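Oxidoreductase, NAD-binding/iron-sulfur cluster-binding protein (Nitratireductor pacificus pht-3B, PDB 6ZXU) is a catabolic reductive dehalogenase that holds cobalamin and two 4Fe-4S clusters, and probably uses them to strip halogen from organohalide substrates. Local coordinates at residues V224-R229 and G253-T258. Residues are numbered along the deposited sequence; the frame is centred on the assembly and turned at random.
Sequences VAPFLR and GDLGET
E257 reaches across to P226 and F227 with almost its whole side chain, and the one hydrogen bond between residues 224-229 and 253-258 is made at its tip. Its CB stands on the same side of the F227 ring as CG, 4.2 Å from CE1. The next atom, CG, stands anti to its own carbonyl carbon (chi1 -71°); it sits 4.2 Å above one face of that ring, offset toward the rim, and 3.7 Å from CB of P226. From CG the chain runs extended, which carries CD over P226, 3.4 Å from its CB. Both carboxylate oxygens lie against carbons of this proline, OE1 3.5 Å from CB; OE2 also accepts the backbone N-H of F227, with OE2 and N 3.1 Å apart and an N-H...O angle of 151°. The donor approaches from above the carboxylate, 61° out of its plane. Beside this polar link, CD1 of L255 makes a looser apolar contact with CB of P226 at 4.3 Å. D254 closes an Asx turn just before E257, its OD1 accepting from G256 N. With an alanine here in place of E257, the F227 amide would probably lose this acceptor, and a gap would be likely to open over P226 and beside the phenyl ring. The two loops flank strand 232-239 of an antiparallel four-stranded sheet, one leading into it and the other following it, far from the cobalamin and the clusters. L48 and L249 also pack on P226, while L43 and L45 touch F227. The F227 N-H probably helps to steady the negative charge of the carboxylate, while the aliphatic part of the glutamate serves as apolar packing.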
loop_
_atom_site.group_PDB
_atom_site.type_symbol
_atom_site.label_atom_id
_atom_site.label_comp_id
_atom_site.label_asym_id
_atom_site.label_seq_id
_atom_site.Cartn_x
_atom_site.Cartn_y
_atom_site.Cartn_z
ATOM N N VAL A 224 4.248 -28.258 -7.522
ATOM C CA VAL A 224 5.551 -27.719 -7.134
ATOM C C VAL A 224 5.887 -26.594 -8.097
ATOM O O VAL A 224 5.878 -26.774 -9.298
ATOM C CB VAL A 224 6.674 -28.776 -7.145
ATOM C CG1 VAL A 224 8.003 -28.111 -6.815
ATOM C CG2 VAL A 224 6.451 -29.861 -6.094
ATOM N N ALA A 225 6.081 -25.389 -7.599
ATOM C CA ALA A 225 6.376 -24.242 -8.492
ATOM C C ALA A 225 7.803 -23.876 -8.357
ATOM O O ALA A 225 8.311 -23.832 -7.231
ATOM C CB ALA A 225 5.500 -23.041 -8.133
ATOM N N PRO A 226 8.502 -23.660 -9.480
ATOM C CA PRO A 226 9.865 -23.116 -9.373
ATOM C C PRO A 226 9.842 -21.809 -8.536
ATOM O O PRO A 226 8.896 -21.025 -8.638
ATOM C CB PRO A 226 10.242 -22.796 -10.842
ATOM C CG PRO A 226 8.946 -22.601 -11.524
ATOM C CD PRO A 226 8.016 -23.595 -10.862
ATOM N N PHE A 227 10.864 -21.641 -7.719
ATOM C CA PHE A 227 11.096 -20.481 -6.903
ATOM C C PHE A 227 10.257 -20.353 -5.648
ATOM O O PHE A 227 10.662 -19.733 -4.716
ATOM C CB PHE A 227 10.912 -19.181 -7.749
ATOM C CG PHE A 227 11.819 -19.049 -8.953
ATOM C CD1 PHE A 227 13.201 -19.002 -8.802
ATOM C CD2 PHE A 227 11.299 -18.910 -10.218
ATOM C CE1 PHE A 227 14.023 -18.842 -9.874
ATOM C CE2 PHE A 227 12.121 -18.696 -11.301
ATOM C CZ PHE A 227 13.489 -18.692 -11.138
ATOM N N LEU A 228 9.061 -20.927 -5.596
ATOM C CA LEU A 228 8.132 -20.733 -4.462
ATOM C C LEU A 228 8.247 -21.876 -3.492
ATOM O O LEU A 228 7.354 -22.634 -3.265
ATOM C CB LEU A 228 6.734 -20.553 -4.963
ATOM C CG LEU A 228 6.498 -19.508 -6.013
ATOM C CD1 LEU A 228 4.986 -19.297 -6.190
ATOM C CD2 LEU A 228 7.207 -18.167 -5.833
ATOM N N ARG A 229 9.410 -21.956 -2.882
ATOM C CA ARG A 229 9.818 -23.044 -2.070
ATOM C C ARG A 229 9.076 -23.136 -0.732
ATOM O O ARG A 229 9.059 -24.187 -0.101
ATOM C CB ARG A 229 11.346 -22.922 -1.834
ATOM C CG ARG A 229 12.211 -23.063 -3.104
ATOM N N GLY A 253 13.087 -32.987 -15.289
ATOM C CA GLY A 253 14.449 -32.491 -15.208
ATOM C C GLY A 253 14.576 -31.046 -14.751
ATOM O O GLY A 253 13.602 -30.364 -14.426
ATOM N N ASP A 254 15.794 -30.568 -14.793
ATOM C CA ASP A 254 16.162 -29.288 -14.248
ATOM C C ASP A 254 15.575 -28.167 -15.100
ATOM O O ASP A 254 15.795 -28.121 -16.306
ATOM C CB ASP A 254 17.705 -29.203 -14.321
ATOM C CG ASP A 254 18.297 -28.084 -13.513
ATOM O OD1 ASP A 254 17.670 -27.054 -13.206
ATOM O OD2 ASP A 254 19.474 -28.289 -13.133
ATOM N N LEU A 255 14.871 -27.243 -14.466
ATOM C CA LEU A 255 14.238 -26.194 -15.237
ATOM C C LEU A 255 15.129 -25.054 -15.544
ATOM O O LEU A 255 14.790 -24.189 -16.349
ATOM C CB LEU A 255 13.007 -25.706 -14.488
ATOM C CG LEU A 255 11.834 -26.667 -14.460
ATOM C CD1 LEU A 255 10.724 -26.075 -13.557
ATOM C CD2 LEU A 255 11.307 -26.936 -15.853
ATOM N N GLY A 256 16.258 -24.981 -14.851
ATOM C CA GLY A 256 17.163 -23.861 -15.004
ATOM C C GLY A 256 17.073 -22.787 -13.904
ATOM O O GLY A 256 17.560 -21.656 -14.119
ATOM N N GLU A 257 16.460 -23.107 -12.770
ATOM C CA GLU A 257 16.253 -22.151 -11.678
ATOM C C GLU A 257 17.551 -21.727 -11.023
ATOM O O GLU A 257 17.611 -20.673 -10.415
ATOM C CB GLU A 257 15.429 -22.756 -10.532
ATOM C CG GLU A 257 13.985 -22.988 -10.829
ATOM C CD GLU A 257 13.302 -23.927 -9.785
ATOM O OE1 GLU A 257 12.843 -25.049 -10.275
ATOM O OE2 GLU A 257 13.192 -23.560 -8.521
ATOM N N THR A 258 18.608 -22.492 -11.165
ATOM C CA THR A 258 19.879 -22.077 -10.579
ATOM C C THR A 258 20.965 -21.797 -11.600
ATOM O O THR A 258 22.141 -21.747 -11.242
ATOM C CB THR A 258 20.364 -23.153 -9.618
ATOM O OG1 THR A 258 20.496 -24.386 -10.344
ATOM C CG2 THR A 258 19.365 -23.286 -8.449
#